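Local structure of hypothetical protein TM0894 (Thermotoga maritima, 1ZTC) at residues E62-S65 with S70-D73; N89-E94 with I124-N129; K145-P150 with K195-R200. The protein is a putative hydrolase of the metallo-beta-lactamase superfamily that binds two nickel ions in this crystal and probably acts as an endoribonuclease cleaving RNA. All blocks are in the same frame, centred on the assembly; numbering follows the deposited sequence. Where two conformers were deposited one is given.

Interaction 1 of 3, residues E62-S65 with S70-D73; sequences EKFS and SPDD
Phe-64, on helix 57-67, pushes its ring against the backbone where Ser-70 joins Pro-71. The ring arrives edge first: the Ser-70 carbonyl group lies near the ring plane, with Ser-70 O 3.7 Å from Phe-64 CE2. Pro-71 N stands obliquely to the same ring, and Pro-71 CD comes within 4.1 Å of Phe-64 CD2, which is the apolar part of the contact. A chi1 of -90°, well away from the staggered -60°, swings the ring off the helix toward the Ser-70/Pro-71 junction.

The surface Phe-64 meets is kept in shape by three bonds of its own. Ser-70 OG accepts from Asp-72 N at 3.0 Å, forming an ST turn. Ser-70 N donates to Asp-73 OD2 at 2.9 Å, an almost straight bond (170°) that reaches the carboxylate on its anti side. The Ser-70 O that faces the ring also takes the backbone N-H of Asp-73, starting the short 3-10 segment 71-73. Phe-93 also packs on both Phe-64 and Pro-71, and Ile-115 of the second subunit packs on Phe-64.

No hydrogen bond crosses between the two segments. The chemistry therefore implies a division of labour: polar bonds set the shape of the turn, while its attachment to the helix within this contact rests on van der Waals packing of one phenylalanine ring against the Ser-70/Pro-71 backbone and the proline ring.

Interaction 2 of 3, residues N89-E94 with I124-N129; sequences NSVLFE and ISSWKN
Val-91 and Ser-126 mark the closest backbone approach, 6.3 Å between their CA atoms, where the 3-10 segment 89-92 runs past the chain leaving helix 114-125. The one direct hydrogen bond is made next to this point. Trp-127 NE1 donates to Ser-90 OG at 2.9 Å; the bond is nearly straight (172°), and OG sits at the indole edge only 5° out of the ring plane. With chi1 at 66°, Ser-90 OG is placed between its own backbone N and carbonyl carbon and faces the indole. The same OG also bonds to Ile-87 O, so a carbonyl and an indole N-H both hold this buried hydroxyl. On the ring's flat side, Ile-124 CA lies 3.8 Å above the centre of the indole.

Ser-126 turns its hydroxyl to the other segment as well. Val-91 CG1 touches Ser-126 OG at 3.9 Å, and that hydroxyl is hydrogen-bonded to Val-123 O. Two waters fill in beside the direct contact. Water 1 donates to Ser-126 OG at 2.7 Å and can also reach Ser-90 O, while water 2 stands between Phe-93 O and Ser-126 O. The bond to Ser-90 O and both bonds of water 2 compete with other acceptors, so they are less certain.

In the fold, the contact ties the chain between helix 84-87 and strand 97-101 to the exit of helix 114-125, just ahead of strand 130-133, outermost in its sheet within this chain. The indole stacks with Phe-98 of strand 97-101 and meets Phe-79, just past strand 76-78. Phe-93 reaches over to helix 57-67, and Ile-119 of the second subunit packs on Val-91 and Leu-92.

Interaction 3 of 3, residues K145-P150 with K195-R200; sequences KVFHTP and KNFLDR
Thr-149 OG1 is gripped by two groups, His-156 ND1 and Ser-158 OG, while the methyl on the same CB faces Phe-197. Thr-149 directly follows strand 144-148 and Phe-197 belongs to helix 192-201, so this is an outer helix packing on one of the two sheets of the metallo-beta-lactamase fold, an alpha-beta/beta-alpha sandwich.

Thr-149 CG2 stands almost on the normal of the Phe-197 ring, 3.7 Å from its centroid and 11° off axis, a CH-pi contact over the face. Phe-197 in turn sends its edge into the face of Phe-147. The two rings make a T-shaped pair, centroids 5.2 Å apart and planes at 71°, with Phe-197 CE1 3.5 Å from Phe-147 CG. One phenylalanine thus offers a face to the threonine methyl and an edge to its aromatic neighbour. CG of Phe-197 lies anti to the backbone N (chi1 175°), which carries the ring out from the helix toward the strand. Ser-158 and Leu-170 of the same sheet also pack on it.

Arg-200, one helical turn on, reaches the edge of the Phe-147 ring. Its chain runs extended from CG to NE, and the guanidinium stands with its plane nearly perpendicular to that ring. Its charge is paired with Glu-136, which forms a salt bridge with NH1. The roles of face and edge reverse here: Phe-147 CE1 lies over one face of the guanidinium, and Arg-200 NH1 comes to 3.5 Å from Phe-147 CD1.

How the interactions relate
The three interactions follow one another along the chain, each closing before the next opens. Interactions 1 and 2 are neighbours, centres 16 Å apart, and they touch: Pro-71 CB lies 3.4 Å from Leu-92 O, so helix 57-67 and the loops beside the six-stranded sheet form one packed region. Both also reach the second subunit, so this side of the protein contributes to the subunit interface. Interaction 3 lies across the chain's centre, about 31 Å from interaction 1 and 27 Å from interaction 2, centre to centre. The first two thus fasten helix and loop regions beside the six-stranded sheet, the third a helix on the five-stranded sheet, in a sandwich that carries the two-nickel site.

Interaction 1 of 3, residues E62-S65 with S70-D73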
ATOM      1  N   GLU A  62       9.599 -12.606  11.912  1.00 47.60           N
ATOM      2  CA  GLU A  62       8.746 -13.075  12.985  1.00 49.21           C
ATOM      3  C   GLU A  62       8.461 -14.583  12.856  1.00 46.29           C
ATOM      4  O   GLU A  62       8.529 -15.318  13.847  1.00 44.00           O
ATOM      5  CB  GLU A  62       7.509 -12.208  12.874  1.00 50.39           C
ATOM      6  CG  GLU A  62       6.364 -12.367  13.733  1.00 60.44           C
ATOM      7  CD  GLU A  62       5.300 -11.350  13.249  1.00 62.92           C
ATOM      8  OE1 GLU A  62       5.469 -10.120  13.511  1.00 71.80           O
ATOM      9  OE2 GLU A  62       4.365 -11.787  12.527  1.00 79.93           O
ATOM     10  N   LYS A  63       8.189 -15.066  11.639  1.00 43.69           N
ATOM     11  CA  LYS A  63       7.919 -16.496  11.458  1.00 44.94           C
ATOM     12  C   LYS A  63       9.182 -17.368  11.623  1.00 45.61           C
ATOM     13  O   LYS A  63       9.123 -18.429  12.227  1.00 44.15           O
ATOM     14  CB  LYS A  63       7.281 -16.779  10.112  1.00 45.14           C
ATOM     15  CG  LYS A  63       5.989 -16.053   9.838  1.00 49.80           C
ATOM     16  CD  LYS A  63       4.899 -16.451  10.787  1.00 50.50           C
ATOM     17  CE  LYS A  63       3.731 -15.489  10.713  1.00 54.47           C
ATOM     18  NZ  LYS A  63       2.879 -15.787   9.582  1.00 53.74           N
ATOM     19  N   PHE A  64      10.311 -16.914  11.094  1.00 44.38           N
ATOM     20  CA  PHE A  64      11.564 -17.607  11.283  1.00 45.24           C
ATOM     21  C   PHE A  64      11.921 -17.690  12.769  1.00 45.09           C
ATOM     22  O   PHE A  64      12.363 -18.736  13.260  1.00 45.38           O
ATOM     23  CB  PHE A  64      12.683 -16.928  10.481  1.00 45.69           C
ATOM     24  CG  PHE A  64      12.835 -17.474   9.075  1.00 46.64           C
ATOM     25  CD1 PHE A  64      11.842 -17.283   8.122  1.00 51.04           C
ATOM     26  CD2 PHE A  64      13.979 -18.190   8.704  1.00 50.64           C
ATOM     27  CE1 PHE A  64      11.981 -17.793   6.805  1.00 49.07           C
ATOM     28  CE2 PHE A  64      14.115 -18.710   7.411  1.00 49.07           C
ATOM     29  CZ  PHE A  64      13.099 -18.495   6.459  1.00 49.06           C
ATOM     30  N   SER A  65      11.707 -16.589  13.488  1.00 46.81           N
ATOM     31  CA  SER A  65      11.922 -16.579  14.940  1.00 47.82           C
ATOM     32  C   SER A  65      11.025 -17.593  15.653  1.00 49.05           C
ATOM     33  O   SER A  65      11.500 -18.369  16.479  1.00 49.11           O
ATOM     34  CB  SER A  65      11.681 -15.192  15.514  0.50 49.23           C
ATOM     35  OG  SER A  65      11.986 -15.179  16.889  0.50 49.49           O
ATOM     36  N   SER A  70      17.040 -20.176  10.968  1.00 48.71           N
ATOM     37  CA  SER A  70      17.698 -19.099  10.278  1.00 48.23           C
ATOM     38  C   SER A  70      17.548 -19.357   8.778  1.00 47.44           C
ATOM     39  O   SER A  70      17.246 -20.470   8.363  1.00 47.22           O
ATOM     40  CB  SER A  70      19.167 -19.076  10.750  1.00 47.94           C
ATOM     41  OG  SER A  70      20.087 -18.792   9.727  1.00 52.13           O
ATOM     42  N   PRO A  71      17.729 -18.319   7.961  1.00 48.08           N
ATOM     43  CA  PRO A  71      17.824 -18.518   6.513  1.00 47.42           C
ATOM     44  C   PRO A  71      18.871 -19.572   6.112  1.00 43.70           C
ATOM     45  O   PRO A  71      18.687 -20.258   5.131  1.00 43.27           O
ATOM     46  CB  PRO A  71      18.246 -17.124   6.007  1.00 48.81           C
ATOM     47  CG  PRO A  71      17.708 -16.169   7.033  1.00 51.10           C
ATOM     48  CD  PRO A  71      17.855 -16.893   8.343  1.00 50.29           C
ATOM     49  N   ASP A  72      19.951 -19.681   6.869  1.00 43.14           N
ATOM     50  CA  ASP A  72      21.003 -20.668   6.600  1.00 44.46           C
ATOM     51  C   ASP A  72      20.544 -22.110   6.699  1.00 43.48           C
ATOM     52  O   ASP A  72      21.237 -23.012   6.232  1.00 41.57           O
ATOM     53  CB  ASP A  72      22.186 -20.497   7.561  1.00 45.44           C
ATOM     54  CG  ASP A  72      22.834 -19.131   7.455  1.00 47.50           C
ATOM     55  OD1 ASP A  72      22.729 -18.491   6.391  1.00 50.12           O
ATOM     56  OD2 ASP A  72      23.435 -18.685   8.447  1.00 47.63           O
ATOM     57  N   ASP A  73      19.388 -22.329   7.324  1.00 44.15           N
ATOM     58  CA  ASP A  73      18.853 -23.684   7.507  1.00 44.55           C
ATOM     59  C   ASP A  73      17.967 -24.114   6.361  1.00 44.01           C
ATOM     60  O   ASP A  73      17.560 -25.263   6.294  1.00 43.96           O
ATOM     61  CB  ASP A  73      18.056 -23.781   8.811  1.00 45.75           C
ATOM     62  CG  ASP A  73      18.903 -23.461  10.060  1.00 47.07           C
ATOM     63  OD1 ASP A  73      20.043 -23.973  10.206  1.00 49.10           O
ATOM     64  OD2 ASP A  73      18.404 -22.699  10.902  1.00 46.74           O
TER

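Interaction 2 of 3, residues N89-E94 with I124-N129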
ATOM      1  N   ASN A  89      13.432 -12.743  -2.306  1.00 42.02           N
ATOM      2  CA  ASN A  89      13.971 -13.191  -1.008  1.00 43.47           C
ATOM      3  C   ASN A  89      14.876 -14.411  -1.120  1.00 44.13           C
ATOM      4  O   ASN A  89      15.509 -14.799  -0.139  1.00 44.28           O
ATOM      5  CB  ASN A  89      12.842 -13.446   0.031  1.00 44.68           C
ATOM      6  CG  ASN A  89      12.146 -12.187   0.466  1.00 41.96           C
ATOM      7  OD1 ASN A  89      12.701 -11.110   0.360  1.00 47.28           O
ATOM      8  ND2 ASN A  89      10.927 -12.319   1.017  1.00 39.52           N
ATOM      9  N   SER A  90      14.946 -15.006  -2.314  1.00 44.70           N
ATOM     10  CA  SER A  90      15.905 -16.097  -2.601  1.00 42.38           C
ATOM     11  C   SER A  90      17.346 -15.699  -2.258  1.00 42.67           C
ATOM     12  O   SER A  90      18.163 -16.544  -1.926  1.00 40.97           O
ATOM     13  CB  SER A  90      15.799 -16.496  -4.067  1.00 42.56           C
ATOM     14  OG  SER A  90      16.225 -15.456  -4.955  1.00 41.36           O
ATOM     15  N   VAL A  91      17.658 -14.402  -2.327  1.00 42.96           N
ATOM     16  CA  VAL A  91      18.973 -13.898  -1.975  1.00 43.34           C
ATOM     17  C   VAL A  91      19.366 -14.180  -0.516  1.00 44.41           C
ATOM     18  O   VAL A  91      20.551 -14.153  -0.168  1.00 44.84           O
ATOM     19  CB  VAL A  91      19.124 -12.372  -2.294  1.00 44.08           C
ATOM     20  CG1 VAL A  91      18.826 -12.099  -3.748  1.00 45.07           C
ATOM     21  CG2 VAL A  91      18.204 -11.485  -1.381  1.00 45.37           C
ATOM     22  N   LEU A  92      18.390 -14.480   0.332  1.00 45.10           N
ATOM     23  CA  LEU A  92      18.660 -14.792   1.743  1.00 45.15           C
ATOM     24  C   LEU A  92      19.181 -16.206   1.993  1.00 45.98           C
ATOM     25  O   LEU A  92      19.780 -16.450   3.027  1.00 45.55           O
ATOM     26  CB  LEU A  92      17.403 -14.593   2.580  1.00 45.83           C
ATOM     27  CG  LEU A  92      16.868 -13.161   2.637  1.00 49.58           C
ATOM     28  CD1 LEU A  92      15.469 -13.133   3.204  1.00 55.24           C
ATOM     29  CD2 LEU A  92      17.815 -12.280   3.427  1.00 52.35           C
ATOM     30  N   PHE A  93      18.945 -17.125   1.065  1.00 45.29           N
ATOM     31  CA  PHE A  93      19.183 -18.546   1.327  1.00 46.07           C
ATOM     32  C   PHE A  93      20.441 -19.030   0.590  1.00 46.31           C
ATOM     33  O   PHE A  93      20.384 -19.521  -0.528  1.00 49.54           O
ATOM     34  CB  PHE A  93      17.939 -19.352   0.989  1.00 44.14           C
ATOM     35  CG  PHE A  93      16.690 -18.775   1.586  1.00 44.78           C
ATOM     36  CD1 PHE A  93      16.533 -18.730   2.958  1.00 46.09           C
ATOM     37  CD2 PHE A  93      15.721 -18.207   0.790  1.00 45.79           C
ATOM     38  CE1 PHE A  93      15.412 -18.133   3.523  1.00 48.59           C
ATOM     39  CE2 PHE A  93      14.600 -17.625   1.342  1.00 46.25           C
ATOM     40  CZ  PHE A  93      14.441 -17.601   2.717  1.00 46.93           C
ATOM     41  N   GLU A  94      21.571 -18.909   1.266  1.00 46.64           N
ATOM     42  CA  GLU A  94      22.879 -19.172   0.670  1.00 47.91           C
ATOM     43  C   GLU A  94      23.191 -20.655   0.556  1.00 46.42           C
ATOM     44  O   GLU A  94      24.119 -21.040  -0.164  1.00 45.08           O
ATOM     45  CB  GLU A  94      24.027 -18.591   1.531  1.00 49.59           C
ATOM     46  CG  GLU A  94      23.788 -17.251   2.267  1.00 59.48           C
ATOM     47  CD  GLU A  94      24.267 -16.024   1.514  1.00 60.83           C
ATOM     48  OE1 GLU A  94      25.133 -16.150   0.617  1.00 64.68           O
ATOM     49  OE2 GLU A  94      23.775 -14.920   1.845  1.00 65.82           O
ATOM     50  N   ILE A 124      18.933 -13.661  -9.865  1.00 45.88           N
ATOM     51  CA  ILE A 124      19.135 -14.924 -10.568  1.00 46.45           C
ATOM     52  C   ILE A 124      20.569 -15.404 -10.452  1.00 46.93           C
ATOM     53  O   ILE A 124      20.798 -16.579 -10.250  1.00 45.11           O
ATOM     54  CB  ILE A 124      18.750 -14.801 -12.045  1.00 46.18           C
ATOM     55  CG1 ILE A 124      17.237 -14.666 -12.179  1.00 45.80           C
ATOM     56  CG2 ILE A 124      19.285 -15.986 -12.895  1.00 47.64           C
ATOM     57  CD1 ILE A 124      16.788 -14.090 -13.503  1.00 50.33           C
ATOM     58  N   SER A 125      21.530 -14.475 -10.536  1.00 46.81           N
ATOM     59  CA  SER A 125      22.944 -14.803 -10.372  1.00 48.21           C
ATOM     60  C   SER A 125      23.321 -15.328  -9.002  1.00 47.06           C
ATOM     61  O   SER A 125      24.368 -15.931  -8.859  1.00 47.20           O
ATOM     62  CB  SER A 125      23.802 -13.562 -10.627  1.00 50.28           C
ATOM     63  OG  SER A 125      23.753 -13.266 -11.997  1.00 58.98           O
ATOM     64  N   SER A 126      22.511 -15.050  -7.994  1.00 45.42           N
ATOM     65  CA  SER A 126      22.807 -15.489  -6.653  1.00 46.34           C
ATOM     66  C   SER A 126      22.532 -16.976  -6.455  1.00 46.53           C
ATOM     67  O   SER A 126      22.980 -17.547  -5.465  1.00 47.79           O
ATOM     68  CB  SER A 126      22.000 -14.653  -5.638  1.00 45.73           C
ATOM     69  OG  SER A 126      20.632 -15.061  -5.541  1.00 44.46           O
ATOM     70  N   TRP A 127      21.800 -17.603  -7.381  1.00 46.28           N
ATOM     71  CA  TRP A 127      21.457 -19.025  -7.252  1.00 46.24           C
ATOM     72  C   TRP A 127      22.639 -19.867  -7.691  1.00 48.39           C
ATOM     73  O   TRP A 127      22.861 -20.043  -8.890  1.00 47.87           O
ATOM     74  CB  TRP A 127      20.261 -19.396  -8.108  1.00 44.41           C
ATOM     75  CG  TRP A 127      19.070 -18.513  -7.904  1.00 43.04           C
ATOM     76  CD1 TRP A 127      18.786 -17.749  -6.806  1.00 43.04           C
ATOM     77  CD2 TRP A 127      18.008 -18.309  -8.827  1.00 43.33           C
ATOM     78  NE1 TRP A 127      17.593 -17.071  -6.989  1.00 43.11           N
ATOM     79  CE2 TRP A 127      17.098 -17.394  -8.227  1.00 42.03           C
ATOM     80  CE3 TRP A 127      17.735 -18.798 -10.112  1.00 45.12           C
ATOM     81  CZ2 TRP A 127      15.944 -16.948  -8.883  1.00 46.67           C
ATOM     82  CZ3 TRP A 127      16.580 -18.368 -10.760  1.00 44.51           C
ATOM     83  CH2 TRP A 127      15.696 -17.458 -10.140  1.00 44.67           C
ATOM     84  N   LYS A 128      23.387 -20.397  -6.734  1.00 49.08           N
ATOM     85  CA  LYS A 128      24.605 -21.141  -7.078  1.00 51.34           C
ATOM     86  C   LYS A 128      24.313 -22.607  -7.435  1.00 50.14           C
ATOM     87  O   LYS A 128      24.945 -23.150  -8.302  1.00 50.19           O
ATOM     88  CB  LYS A 128      25.655 -21.015  -5.967  1.00 54.10           C
ATOM     89  CG  LYS A 128      26.047 -19.554  -5.603  1.00 63.92           C
ATOM     90  CD  LYS A 128      26.526 -18.719  -6.826  1.00 70.91           C
ATOM     91  CE  LYS A 128      26.603 -17.211  -6.495  1.00 74.14           C
ATOM     92  NZ  LYS A 128      26.873 -16.325  -7.685  1.00 75.18           N
ATOM     93  N   ASN A 129      23.332 -23.228  -6.793  1.00 48.91           N
ATOM     94  CA  ASN A 129      22.951 -24.591  -7.131  1.00 48.26           C
ATOM     95  C   ASN A 129      21.508 -24.595  -7.555  1.00 46.63           C
ATOM     96  O   ASN A 129      20.596 -24.259  -6.761  1.00 44.16           O
ATOM     97  CB  ASN A 129      23.158 -25.522  -5.950  1.00 49.72           C
ATOM     98  CG  ASN A 129      24.601 -25.570  -5.517  1.00 56.71           C
ATOM     99  OD1 ASN A 129      24.975 -24.956  -4.521  1.00 65.50           O
ATOM    100  ND2 ASN A 129      25.431 -26.262  -6.290  1.00 55.85           N
TER
HETATM  101  O   HOH W   1      20.392 -16.846  -3.571  1.00 40.59           O
HETATM  102  O   HOH W   2      21.884 -18.441  -2.610  1.00 54.54           O

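Interaction 3 of 3, residues K145-P150 with K195-R200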
ATOM      1  N   LYS A 145       4.485 -32.977  -6.176  1.00 44.89           N
ATOM      2  CA  LYS A 145       4.315 -33.184  -7.605  1.00 44.42           C
ATOM      3  C   LYS A 145       4.365 -31.846  -8.341  1.00 44.33           C
ATOM      4  O   LYS A 145       3.666 -30.911  -7.983  1.00 43.06           O
ATOM      5  CB  LYS A 145       3.003 -33.901  -7.883  1.00 47.36           C
ATOM      6  CG  LYS A 145       2.666 -34.042  -9.373  1.00 49.92           C
ATOM      7  CD  LYS A 145       3.559 -35.020 -10.104  1.00 52.65           C
ATOM      8  CE  LYS A 145       2.988 -35.292 -11.487  1.00 53.73           C
ATOM      9  NZ  LYS A 145       3.614 -36.455 -12.159  1.00 55.51           N
ATOM     10  N   VAL A 146       5.196 -31.805  -9.383  1.00 43.60           N
ATOM     11  CA  VAL A 146       5.440 -30.601 -10.187  1.00 43.73           C
ATOM     12  C   VAL A 146       4.639 -30.632 -11.472  1.00 42.26           C
ATOM     13  O   VAL A 146       4.685 -31.600 -12.214  1.00 40.85           O
ATOM     14  CB  VAL A 146       6.939 -30.494 -10.577  1.00 43.10           C
ATOM     15  CG1 VAL A 146       7.205 -29.218 -11.341  1.00 43.90           C
ATOM     16  CG2 VAL A 146       7.817 -30.556  -9.337  1.00 47.05           C
ATOM     17  N   PHE A 147       3.946 -29.542 -11.754  1.00 42.61           N
ATOM     18  CA  PHE A 147       3.149 -29.426 -12.967  1.00 43.20           C
ATOM     19  C   PHE A 147       3.592 -28.192 -13.722  1.00 42.99           C
ATOM     20  O   PHE A 147       3.699 -27.100 -13.143  1.00 42.54           O
ATOM     21  CB  PHE A 147       1.666 -29.282 -12.619  1.00 43.19           C
ATOM     22  CG  PHE A 147       1.065 -30.503 -12.004  1.00 43.09           C
ATOM     23  CD1 PHE A 147       0.752 -31.611 -12.778  1.00 44.33           C
ATOM     24  CD2 PHE A 147       0.792 -30.542 -10.657  1.00 46.97           C
ATOM     25  CE1 PHE A 147       0.186 -32.745 -12.193  1.00 44.33           C
ATOM     26  CE2 PHE A 147       0.228 -31.674 -10.069  1.00 45.03           C
ATOM     27  CZ  PHE A 147      -0.075 -32.756 -10.830  1.00 43.22           C
ATOM     28  N   HIS A 148       3.836 -28.356 -15.009  1.00 41.74           N
ATOM     29  CA  HIS A 148       4.107 -27.202 -15.898  1.00 42.88           C
ATOM     30  C   HIS A 148       2.786 -26.557 -16.264  1.00 42.66           C
ATOM     31  O   HIS A 148       1.937 -27.179 -16.902  1.00 43.51           O
ATOM     32  CB  HIS A 148       4.832 -27.630 -17.175  1.00 41.55           C
ATOM     33  CG  HIS A 148       5.398 -26.477 -17.966  1.00 41.87           C
ATOM     34  ND1 HIS A 148       5.758 -26.587 -19.293  1.00 42.79           N
ATOM     35  CD2 HIS A 148       5.702 -25.207 -17.602  1.00 41.87           C
ATOM     36  CE1 HIS A 148       6.257 -25.438 -19.713  1.00 44.52           C
ATOM     37  NE2 HIS A 148       6.224 -24.576 -18.709  1.00 40.87           N
ATOM     38  N   THR A 149       2.610 -25.314 -15.844  1.00 43.73           N
ATOM     39  CA  THR A 149       1.348 -24.626 -15.995  1.00 43.31           C
ATOM     40  C   THR A 149       1.602 -23.256 -16.634  1.00 42.18           C
ATOM     41  O   THR A 149       1.458 -22.230 -15.970  1.00 42.12           O
ATOM     42  CB  THR A 149       0.636 -24.498 -14.636  1.00 41.83           C
ATOM     43  OG1 THR A 149       1.530 -23.932 -13.665  1.00 42.44           O
ATOM     44  CG2 THR A 149       0.196 -25.861 -14.111  1.00 41.19           C
ATOM     45  N   PRO A 150       1.977 -23.247 -17.913  1.00 42.21           N
ATOM     46  CA  PRO A 150       2.465 -22.008 -18.561  1.00 44.23           C
ATOM     47  C   PRO A 150       1.362 -21.022 -19.004  1.00 45.05           C
ATOM     48  O   PRO A 150       1.346 -20.578 -20.119  1.00 47.39           O
ATOM     49  CB  PRO A 150       3.263 -22.543 -19.763  1.00 44.02           C
ATOM     50  CG  PRO A 150       2.547 -23.828 -20.116  1.00 44.64           C
ATOM     51  CD  PRO A 150       2.029 -24.407 -18.826  1.00 42.65           C
ATOM     52  N   LYS A 195      -8.865 -24.242 -15.979  1.00 42.55           N
ATOM     53  CA  LYS A 195      -9.967 -25.049 -15.601  1.00 43.08           C
ATOM     54  C   LYS A 195      -9.673 -26.530 -15.868  1.00 43.74           C
ATOM     55  O   LYS A 195      -9.915 -27.354 -15.007  1.00 44.34           O
ATOM     56  CB  LYS A 195     -11.223 -24.605 -16.351  1.00 45.23           C
ATOM     57  CG  LYS A 195     -12.512 -25.265 -15.848  1.00 46.16           C
ATOM     58  CD  LYS A 195     -13.096 -26.237 -16.818  1.00 58.86           C
ATOM     59  CE  LYS A 195     -14.361 -26.924 -16.238  1.00 62.83           C
ATOM     60  NZ  LYS A 195     -14.651 -28.153 -17.011  1.00 64.93           N
ATOM     61  N   ASN A 196      -9.130 -26.867 -17.045  1.00 42.51           N
ATOM     62  CA  ASN A 196      -8.776 -28.258 -17.336  1.00 42.69           C
ATOM     63  C   ASN A 196      -7.693 -28.774 -16.385  1.00 42.10           C
ATOM     64  O   ASN A 196      -7.697 -29.945 -16.005  1.00 41.93           O
ATOM     65  CB  ASN A 196      -8.329 -28.450 -18.789  1.00 41.36           C
ATOM     66  CG  ASN A 196      -9.454 -28.203 -19.789  1.00 46.63           C
ATOM     67  OD1 ASN A 196     -10.634 -28.332 -19.462  1.00 49.02           O
ATOM     68  ND2 ASN A 196      -9.083 -27.841 -21.013  1.00 43.35           N
ATOM     69  N   PHE A 197      -6.762 -27.910 -16.012  1.00 42.29           N
ATOM     70  CA  PHE A 197      -5.732 -28.288 -15.066  1.00 42.25           C
ATOM     71  C   PHE A 197      -6.316 -28.639 -13.699  1.00 43.36           C
ATOM     72  O   PHE A 197      -5.970 -29.641 -13.096  1.00 42.74           O
ATOM     73  CB  PHE A 197      -4.686 -27.186 -14.933  1.00 42.75           C
ATOM     74  CG  PHE A 197      -3.642 -27.481 -13.875  1.00 41.27           C
ATOM     75  CD1 PHE A 197      -2.803 -28.579 -14.006  1.00 46.83           C
ATOM     76  CD2 PHE A 197      -3.534 -26.683 -12.741  1.00 43.45           C
ATOM     77  CE1 PHE A 197      -1.864 -28.877 -13.017  1.00 44.27           C
ATOM     78  CE2 PHE A 197      -2.601 -26.969 -11.748  1.00 42.34           C
ATOM     79  CZ  PHE A 197      -1.761 -28.071 -11.897  1.00 42.57           C
ATOM     80  N   LEU A 198      -7.202 -27.804 -13.195  1.00 44.90           N
ATOM     81  CA  LEU A 198      -7.820 -28.090 -11.903  1.00 45.26           C
ATOM     82  C   LEU A 198      -8.646 -29.377 -11.960  1.00 45.23           C
ATOM     83  O   LEU A 198      -8.696 -30.105 -10.982  1.00 45.47           O
ATOM     84  CB  LEU A 198      -8.677 -26.946 -11.430  1.00 44.51           C
ATOM     85  CG  LEU A 198      -7.912 -25.662 -11.145  1.00 49.15           C
ATOM     86  CD1 LEU A 198      -8.887 -24.545 -10.824  1.00 52.05           C
ATOM     87  CD2 LEU A 198      -6.909 -25.866 -10.027  1.00 55.13           C
ATOM     88  N   ASP A 199      -9.280 -29.654 -13.100  1.00 45.60           N
ATOM     89  CA  ASP A 199      -9.986 -30.914 -13.284  1.00 46.75           C
ATOM     90  C   ASP A 199      -9.033 -32.108 -13.221  1.00 47.51           C
ATOM     91  O   ASP A 199      -9.368 -33.150 -12.658  1.00 47.91           O
ATOM     92  CB  ASP A 199     -10.737 -31.002 -14.635  1.00 46.68           C
ATOM     93  CG  ASP A 199     -11.983 -30.137 -14.689  1.00 52.04           C
ATOM     94  OD1 ASP A 199     -12.502 -29.742 -13.620  1.00 53.59           O
ATOM     95  OD2 ASP A 199     -12.449 -29.855 -15.822  1.00 57.65           O
ATOM     96  N   ARG A 200      -7.862 -31.961 -13.833  1.00 46.92           N
ATOM     97  CA  ARG A 200      -6.867 -33.008 -13.832  1.00 46.75           C
ATOM     98  C   ARG A 200      -6.349 -33.300 -12.422  1.00 47.11           C
ATOM     99  O   ARG A 200      -6.185 -34.458 -12.036  1.00 47.19           O
ATOM    100  CB  ARG A 200      -5.691 -32.615 -14.717  1.00 47.51           C
ATOM    101  CG  ARG A 200      -4.667 -33.697 -14.830  1.00 48.00           C
ATOM    102  CD  ARG A 200      -3.368 -33.233 -15.458  1.00 48.16           C
ATOM    103  NE  ARG A 200      -2.380 -34.301 -15.334  1.00 47.92           N
ATOM    104  CZ  ARG A 200      -1.054 -34.180 -15.457  1.00 50.12           C
ATOM    105  NH1 ARG A 200      -0.465 -33.009 -15.736  1.00 48.05           N
ATOM    106  NH2 ARG A 200      -0.308 -35.254 -15.279  1.00 49.13           N
TER